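Local atomic coordinates of putative esterase (Sulfolobus solfataricus P2, PDB entry 2RAU), a protein that is probably a lipase or esterase of the alpha/beta-hydrolase superfamily and binds calcium ions. Residues W6-R11 with N24-K29; Y35-L40 with T103-P108; Y97-R102 with S128-V133. One frame throughout, in Å; residues are numbered along the deposited sequence. Where two conformers were deposited one is given.

Contact 1 (W6-R11 with N24-K29); sequences WKIVKR and NIWKMK
Two indole rings, W6 and W26, are each covered on one face by a carbon of the opposite strand, in an antiparallel pairing at the edge of the main sheet that is broken by a classic beta bulge where V9 and K10 both face I25. Over the five-membered ring of W6 lies the methyl CE of selenomethionine M28, 3.3 Å from the ring centroid, in a Met-aromatic contact whose SE stands farther back over the same face. At the edge of W6, in the ring plane, comes the backbone N of K27. The W26 ring takes I8 CD1 over one face, displaced toward the NE1 side and 3.7 Å from the centroid of the five-membered ring. The two tryptophan side chains cross at about a right angle, CE3 of W6 meeting CB of W26. M28 gets its methyl to W6 because its chain is extended through CG and SE, then bends at chi3 (-83°). The rings line one side of the pairing, where both also meet F136 of helix 123-141. The other side carries K7, K10, I25 and K27, and here K10 CE lies 3.6 Å from I25 CD1 while its NZ pairs with E23. Before the bulge, K7 and K27 exchange two backbone hydrogen bonds, each 2.8 Å between N of one and O of the other. Beyond it, I25 N donates to K10 O. At the bulge itself I25 O accepts two bonds from the same face of its carbonyl plane: V9 N at 2.8 Å and K10 N at 3.2 Å.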
# COMPACT_ATOMS: atom_id res chain seq x y z
N TRP A 6 -2.59 17.86 -13.54
CA TRP A 6 -2.43 16.44 -13.74
C TRP A 6 -2.24 16.29 -15.21
O TRP A 6 -2.96 16.91 -15.98
CB TRP A 6 -3.69 15.69 -13.34
CG TRP A 6 -3.83 15.58 -11.89
CD1 TRP A 6 -4.66 16.29 -11.10
CD2 TRP A 6 -3.15 14.66 -11.05
NE1 TRP A 6 -4.52 15.88 -9.79
CE2 TRP A 6 -3.59 14.88 -9.74
CE3 TRP A 6 -2.19 13.68 -11.28
CZ2 TRP A 6 -3.11 14.16 -8.65
CZ3 TRP A 6 -1.67 12.99 -10.20
CH2 TRP A 6 -2.14 13.22 -8.90
N LYS A 7 -1.22 15.57 -15.61
CA LYS A 7 -0.92 15.31 -17.00
C LYS A 7 -1.00 13.82 -17.28
O LYS A 7 -0.47 13.01 -16.52
CB LYS A 7 0.47 15.81 -17.31
CG LYS A 7 0.54 17.30 -17.02
CD LYS A 7 1.83 17.89 -17.49
CE LYS A 7 1.77 19.41 -17.46
NZ LYS A 7 3.15 19.91 -17.79
N ILE A 8 -1.65 13.46 -18.37
CA ILE A 8 -1.80 12.06 -18.71
C ILE A 8 -0.46 11.54 -19.18
O ILE A 8 0.22 12.18 -19.97
CB ILE A 8 -2.94 11.81 -19.73
CG1 ILE A 8 -3.21 10.31 -19.91
CG2 ILE A 8 -2.59 12.34 -21.07
CD1 ILE A 8 -4.33 9.76 -19.08
N VAL A 9 -0.07 10.39 -18.65
CA VAL A 9 1.15 9.72 -19.05
C VAL A 9 0.92 8.33 -19.68
O VAL A 9 1.74 7.88 -20.44
CB VAL A 9 2.19 9.69 -17.89
CG1 VAL A 9 2.55 11.12 -17.51
CG2 VAL A 9 1.68 8.99 -16.74
N LYS A 10 -0.19 7.67 -19.39
CA LYS A 10 -0.56 6.43 -20.02
C LYS A 10 -2.05 6.49 -20.20
O LYS A 10 -2.77 6.68 -19.25
CB LYS A 10 -0.20 5.23 -19.16
CG LYS A 10 -0.31 3.96 -19.90
CD LYS A 10 0.66 2.92 -19.42
CE LYS A 10 0.13 2.14 -18.29
NZ LYS A 10 1.01 0.95 -18.02
N ARG A 11 -2.51 6.29 -21.44
CA ARG A 11 -3.91 6.37 -21.76
C ARG A 11 -4.49 5.05 -22.25
O ARG A 11 -4.00 4.46 -23.18
CB ARG A 11 -4.10 7.41 -22.84
CG ARG A 11 -5.57 7.86 -23.04
CD ARG A 11 -5.70 8.74 -24.32
NE ARG A 11 -4.42 9.44 -24.59
CZ ARG A 11 -4.16 10.73 -24.33
NH1 ARG A 11 -5.09 11.56 -23.85
NH2 ARG A 11 -2.93 11.20 -24.58
N ASN A 24 -5.23 3.91 -16.81
CA ASN A 24 -4.86 5.27 -17.12
C ASN A 24 -3.94 5.75 -16.01
O ASN A 24 -4.12 5.39 -14.87
CB ASN A 24 -6.09 6.15 -17.27
CG ASN A 24 -6.84 5.84 -18.56
OD1 ASN A 24 -6.46 6.32 -19.60
ND2 ASN A 24 -7.82 4.93 -18.51
N ILE A 25 -2.92 6.51 -16.36
CA ILE A 25 -2.00 7.08 -15.39
C ILE A 25 -1.81 8.58 -15.68
O ILE A 25 -1.57 8.98 -16.81
CB ILE A 25 -0.62 6.42 -15.38
CG1 ILE A 25 -0.71 4.89 -15.28
CG2 ILE A 25 0.21 6.96 -14.27
CD1 ILE A 25 0.62 4.18 -15.39
N TRP A 26 -1.89 9.37 -14.62
CA TRP A 26 -1.60 10.79 -14.66
C TRP A 26 -0.54 11.07 -13.64
O TRP A 26 -0.45 10.43 -12.62
CB TRP A 26 -2.81 11.62 -14.29
CG TRP A 26 -3.99 11.47 -15.17
CD1 TRP A 26 -4.36 12.27 -16.19
CD2 TRP A 26 -5.01 10.47 -15.06
NE1 TRP A 26 -5.54 11.85 -16.73
CE2 TRP A 26 -5.96 10.74 -16.06
CE3 TRP A 26 -5.23 9.40 -14.20
CZ2 TRP A 26 -7.09 9.98 -16.24
CZ3 TRP A 26 -6.36 8.65 -14.38
CH2 TRP A 26 -7.28 8.95 -15.40
N LYS A 27 0.19 12.13 -13.91
CA LYS A 27 1.28 12.59 -13.07
C LYS A 27 1.13 14.09 -12.74
O LYS A 27 0.67 14.89 -13.59
CB LYS A 27 2.52 12.40 -13.90
CG LYS A 27 3.77 12.66 -13.26
CD LYS A 27 4.91 12.47 -14.30
CE LYS A 27 5.70 11.28 -14.01
NZ LYS A 27 6.99 11.31 -14.80
N MSE A 28 1.51 14.48 -11.52
CA MSE A 28 1.50 15.87 -11.12
C MSE A 28 2.82 16.25 -10.46
O MSE A 28 3.27 15.61 -9.54
CB MSE A 28 0.41 16.15 -10.10
CG MSE A 28 0.37 17.61 -9.58
SE MSE A 28 -1.10 17.88 -8.33
CE MSE A 28 -2.46 18.18 -9.68
N LYS A 29 3.44 17.32 -10.95
CA LYS A 29 4.58 17.88 -10.29
C LYS A 29 4.19 18.59 -9.02
O LYS A 29 3.23 19.38 -8.99
CB LYS A 29 5.26 18.85 -11.21
CG LYS A 29 6.59 19.39 -10.66
CD LYS A 29 7.67 18.24 -10.62
CE LYS A 29 9.07 18.64 -10.05
NZ LYS A 29 9.10 18.89 -8.59

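Contact 2 (Y35-L40 with T103-P108)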
# COMPACT_ATOMS: atom_id res chain seq x y z
N TYR A 35 12.33 15.43 -7.47
CA TYR A 35 11.73 14.17 -7.07
C TYR A 35 10.37 14.33 -6.41
O TYR A 35 9.73 13.34 -6.08
CB TYR A 35 12.65 13.43 -6.13
CG TYR A 35 14.06 13.34 -6.63
CD1 TYR A 35 14.35 12.56 -7.72
CD2 TYR A 35 15.08 14.11 -6.10
CE1 TYR A 35 15.63 12.50 -8.19
CE2 TYR A 35 16.35 14.03 -6.56
CZ TYR A 35 16.63 13.22 -7.61
OH TYR A 35 17.94 13.12 -8.12
N ASP A 36 9.91 15.57 -6.24
CA ASP A 36 8.62 15.82 -5.64
C ASP A 36 7.57 15.74 -6.74
O ASP A 36 7.24 16.75 -7.34
CB ASP A 36 8.60 17.17 -4.92
CG ASP A 36 9.41 17.12 -3.66
OD1 ASP A 36 8.89 16.52 -2.73
OD2 ASP A 36 10.56 17.60 -3.59
N ILE A 37 7.11 14.52 -6.99
CA ILE A 37 6.13 14.16 -8.05
C ILE A 37 5.23 13.14 -7.43
O ILE A 37 5.69 12.33 -6.61
CB ILE A 37 6.82 13.51 -9.29
CG1 ILE A 37 7.90 14.44 -9.84
CG2 ILE A 37 5.76 13.12 -10.44
CD1 ILE A 37 8.64 13.84 -11.02
N ILE A 38 3.96 13.16 -7.82
CA ILE A 38 2.98 12.10 -7.45
C ILE A 38 2.29 11.63 -8.71
O ILE A 38 2.34 12.31 -9.75
CB ILE A 38 1.96 12.48 -6.35
CG1 ILE A 38 1.11 13.68 -6.79
CG2 ILE A 38 2.69 12.79 -5.07
CD1 ILE A 38 -0.00 14.06 -5.80
N SER A 39 1.76 10.41 -8.68
CA SER A 39 0.98 9.95 -9.79
C SER A 39 -0.26 9.19 -9.35
O SER A 39 -0.43 8.84 -8.19
CB SER A 39 1.82 9.20 -10.85
OG SER A 39 2.85 8.43 -10.27
N LEU A 40 -1.17 9.00 -10.29
CA LEU A 40 -2.47 8.44 -10.01
C LEU A 40 -2.80 7.42 -11.08
O LEU A 40 -2.62 7.70 -12.26
CB LEU A 40 -3.51 9.56 -10.07
CG LEU A 40 -4.98 9.28 -9.99
CD1 LEU A 40 -5.13 8.49 -8.72
CD2 LEU A 40 -5.72 10.63 -9.91
N THR A 103 7.73 8.88 -2.89
CA THR A 103 8.71 7.77 -2.73
C THR A 103 8.89 6.99 -4.03
O THR A 103 9.95 6.42 -4.27
CB THR A 103 8.28 6.83 -1.58
OG1 THR A 103 6.88 6.52 -1.77
CG2 THR A 103 8.59 7.47 -0.24
N HIS A 104 7.88 7.02 -4.90
CA HIS A 104 7.94 6.33 -6.14
C HIS A 104 8.80 7.01 -7.21
O HIS A 104 8.96 6.46 -8.29
CB HIS A 104 6.56 6.08 -6.70
CG HIS A 104 6.50 4.95 -7.67
ND1 HIS A 104 7.06 3.70 -7.42
CD2 HIS A 104 5.89 4.85 -8.88
CE1 HIS A 104 6.81 2.91 -8.45
NE2 HIS A 104 6.10 3.58 -9.35
N TYR A 105 9.39 8.15 -6.86
CA TYR A 105 10.24 8.93 -7.78
C TYR A 105 11.66 9.09 -7.25
O TYR A 105 12.51 9.71 -7.92
CB TYR A 105 9.58 10.29 -8.07
CG TYR A 105 8.34 10.05 -8.89
CD1 TYR A 105 8.44 9.89 -10.23
CD2 TYR A 105 7.09 9.89 -8.28
CE1 TYR A 105 7.36 9.56 -10.97
CE2 TYR A 105 6.01 9.56 -9.00
CZ TYR A 105 6.15 9.42 -10.36
OH TYR A 105 5.10 9.12 -11.18
N VAL A 106 11.96 8.45 -6.13
CA VAL A 106 13.33 8.52 -5.52
C VAL A 106 14.31 7.52 -6.21
O VAL A 106 14.03 6.32 -6.31
CB VAL A 106 13.24 8.26 -3.99
CG1 VAL A 106 14.68 8.24 -3.30
CG2 VAL A 106 12.32 9.29 -3.33
N PRO A 107 15.47 8.01 -6.73
CA PRO A 107 16.40 7.07 -7.29
C PRO A 107 16.97 6.11 -6.22
O PRO A 107 17.21 6.50 -5.08
CB PRO A 107 17.53 7.94 -7.83
CG PRO A 107 17.00 9.31 -7.82
CD PRO A 107 15.99 9.37 -6.75
N PRO A 108 17.17 4.85 -6.60
CA PRO A 108 17.63 3.87 -5.64
C PRO A 108 19.09 4.05 -5.23
O PRO A 108 19.52 3.52 -4.19
CB PRO A 108 17.38 2.56 -6.37
CG PRO A 108 17.60 2.90 -7.83
CD PRO A 108 16.94 4.28 -7.94
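In this alpha/beta-hydrolase fold the loop that follows strand 94-100 begins with a 3-10 turn, and from it Y105 reaches over the start of strand 37-45 to cover I37 and meet S39. The Y105 and I37 side chains cross at about a right angle, with I37 CG2 centred over one face of the ring, 3.8 Å from the ring centroid. I37 presents this methyl because CG2 stands opposite the backbone N while CG1 runs beside it (chi1 -56°). I37 O approaches the same ring at CD2, 3.3 Å away. Farther along the strand, S39 OG lies in the ring plane at the phenol edge and accepts a short hydrogen bond from Y105 OH, 2.5 Å. Where the chain enters the strand, Y35 crosses P107 at about a right angle, its CE1 3.5 Å from P107 CD, while its CD1 lies 3.4 Å from Y105 O. F117 stacks on the Y35 ring. S39 OG is also hydrogen-bonded to D100 OD2 on the adjacent strand. The phenol, the serine hydroxyl and the carboxylate thus form a chain in which the negative charge would probably polarise S39 OG and strengthen its hold on the tyrosine proton.

Contact 3 (Y97-R102 with S128-V133)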
# COMPACT_ATOMS: atom_id res chain seq x y z
N TYR A 97 -8.84 3.50 -8.16
CA TYR A 97 -7.75 4.40 -8.32
C TYR A 97 -6.74 4.11 -7.25
O TYR A 97 -7.07 3.60 -6.17
CB TYR A 97 -8.21 5.86 -8.13
CG TYR A 97 -9.30 6.35 -9.07
CD1 TYR A 97 -10.65 6.11 -8.80
CD2 TYR A 97 -9.00 7.10 -10.19
CE1 TYR A 97 -11.66 6.61 -9.62
CE2 TYR A 97 -10.01 7.61 -11.02
CZ TYR A 97 -11.34 7.36 -10.73
OH TYR A 97 -12.29 7.92 -11.56
N THR A 98 -5.48 4.44 -7.52
CA THR A 98 -4.44 4.25 -6.53
C THR A 98 -3.26 5.19 -6.86
O THR A 98 -2.96 5.45 -8.01
CB THR A 98 -4.02 2.76 -6.39
OG1 THR A 98 -3.03 2.62 -5.35
CG2 THR A 98 -3.53 2.15 -7.74
N ILE A 99 -2.61 5.65 -5.80
CA ILE A 99 -1.62 6.74 -5.81
C ILE A 99 -0.19 6.22 -5.67
O ILE A 99 0.06 5.26 -4.90
CB ILE A 99 -1.95 7.71 -4.63
CG1 ILE A 99 -0.97 8.89 -4.61
CG2 ILE A 99 -1.98 6.98 -3.28
CD1 ILE A 99 -1.27 10.06 -3.53
N ASP A 100 0.69 6.81 -6.49
CA ASP A 100 2.11 6.70 -6.36
C ASP A 100 2.56 7.90 -5.52
O ASP A 100 2.42 9.06 -5.91
CB ASP A 100 2.83 6.72 -7.67
CG ASP A 100 2.45 5.57 -8.57
OD1 ASP A 100 2.29 4.45 -8.06
OD2 ASP A 100 2.39 5.75 -9.80
N TYR A 101 3.04 7.62 -4.32
CA TYR A 101 3.55 8.64 -3.44
C TYR A 101 4.86 9.15 -4.00
O TYR A 101 5.44 8.54 -4.89
CB TYR A 101 3.87 8.06 -2.08
CG TYR A 101 2.71 7.44 -1.35
CD1 TYR A 101 1.53 8.16 -1.11
CD2 TYR A 101 2.81 6.15 -0.85
CE1 TYR A 101 0.48 7.59 -0.40
CE2 TYR A 101 1.78 5.58 -0.13
CZ TYR A 101 0.62 6.29 0.11
OH TYR A 101 -0.38 5.68 0.84
N ARG A 102 5.39 10.22 -3.40
CA ARG A 102 6.65 10.82 -3.85
C ARG A 102 7.83 9.83 -3.80
O ARG A 102 8.82 9.97 -4.56
CB ARG A 102 6.95 12.09 -3.04
CG ARG A 102 5.85 13.15 -3.16
CD ARG A 102 6.22 14.39 -2.43
NE ARG A 102 5.06 15.25 -2.29
CZ ARG A 102 5.09 16.58 -2.21
NH1 ARG A 102 6.22 17.26 -2.28
NH2 ARG A 102 3.96 17.23 -2.10
N SER A 128 -1.71 16.28 1.70
CA SER A 128 -1.92 17.20 0.59
C SER A 128 -1.93 16.45 -0.75
O SER A 128 -2.70 16.78 -1.66
CB SER A 128 -0.90 18.34 0.58
OG SER A 128 0.40 17.92 0.15
N ASP A 129 -1.10 15.42 -0.86
CA ASP A 129 -1.00 14.64 -2.07
C ASP A 129 -2.26 13.78 -2.24
O ASP A 129 -2.79 13.67 -3.34
CB ASP A 129 0.23 13.73 -2.03
CG ASP A 129 1.55 14.51 -2.09
OD1 ASP A 129 1.52 15.67 -2.44
OD2 ASP A 129 2.63 13.93 -1.80
N ILE A 130 -2.70 13.12 -1.17
CA ILE A 130 -3.94 12.38 -1.24
C ILE A 130 -5.13 13.32 -1.64
O ILE A 130 -5.99 12.94 -2.44
CB ILE A 130 -4.23 11.65 0.09
CG1 ILE A 130 -3.09 10.62 0.41
CG2 ILE A 130 -5.57 10.92 0.01
CD1 ILE A 130 -3.11 10.06 1.89
N LYS A 131 -5.18 14.53 -1.06
CA LYS A 131 -6.20 15.51 -1.41
C LYS A 131 -6.25 15.86 -2.92
O LYS A 131 -7.34 15.95 -3.52
CB LYS A 131 -6.07 16.78 -0.54
CG LYS A 131 -7.02 17.94 -0.91
CD LYS A 131 -8.53 17.64 -0.96
CE LYS A 131 -9.29 18.10 0.24
NZ LYS A 131 -10.76 17.89 0.07
N GLU A 132 -5.09 16.09 -3.52
CA GLU A 132 -5.02 16.34 -4.95
C GLU A 132 -5.60 15.18 -5.76
O GLU A 132 -6.25 15.40 -6.79
CB GLU A 132 -3.57 16.58 -5.39
CG GLU A 132 -2.91 17.83 -4.95
CD GLU A 132 -3.67 19.09 -5.34
OE1 GLU A 132 -4.24 19.18 -6.43
OE2 GLU A 132 -3.70 19.97 -4.49
N VAL A 133 -5.32 13.95 -5.34
CA VAL A 133 -5.84 12.77 -6.03
C VAL A 133 -7.39 12.69 -5.85
O VAL A 133 -8.13 12.42 -6.79
CB VAL A 133 -5.14 11.50 -5.52
CG1 VAL A 133 -5.93 10.27 -5.80
CG2 VAL A 133 -3.68 11.44 -6.06
O HOH W 1 3.33 11.37 -1.47
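R102, just past the end of strand 94-100, reaches D129 on helix 123-141 with its side chain drawn out straight from CG to NE. From CB the chain sets out with CG opposite the carbonyl carbon (chi1 -58°), which sends it across the D129 side chain. CG already lies 3.6 Å from D129 OD2, and CD keeps about the same separation. NE then donates to D129 OD2 at 2.8 Å, and at the tip NH2 donates to D129 OD1 at 2.9 Å; both bonds are nearly straight and use the syn lone pairs. This is a side-on, two-nitrogen salt bridge, one nitrogen to each oxygen, with the guanidinium and carboxylate planes only 22° apart. The remaining nitrogen, NH1, turns to D36, so one arginine ties together two acids. D129 OD1 has a second cationic partner in R30 NE, and this concentration of positive charge probably stabilises the ionised carboxylate. A water adds a further link: it accepts from R102 N at 3.0 Å and donates to D129 OD2 at 2.7 Å. The contact belongs to the beta-alpha-beta crossover of the alpha/beta-hydrolase core, in which helix 123-141 connects strand 94-100 to the parallel strand 146-151 and strand 52-56 lies between them. The short segments 97-100 and 128-133 run at 143° to each other. Beside the polar end, the filling is apolar. I99 points toward the helix with an extended side chain, and its CD1 meets V133 CG2 at 3.8 Å and the backbone O of D129 at 3.9 Å, with I130 CG1 somewhat farther off. I130 continues to A157 and Y161 of helix 153-169, while V133 also touches L40 and L54 on neighbouring strands.

Overall arrangement
All three contacts lie on one side of the chain's centre and reach the same mixed sheet, their centres about 11 to 13 Å apart. Contact 1 closes before the others open; its strand 21-29 pairs with strand 37-45 of contact 2, which pairs in turn with strand 94-100 of contact 3. Contacts 2 and 3 cross along the chain, since residues 97-102 run directly into 103-108 while 35-40 comes earlier and 128-133 later. Helix 123-141 lies against the strands of all three, with V133 meeting W6 as well as I99. Together they join the antiparallel N-terminal strands to the parallel core, whose S152, H329 and D177 form a probable catalytic triad.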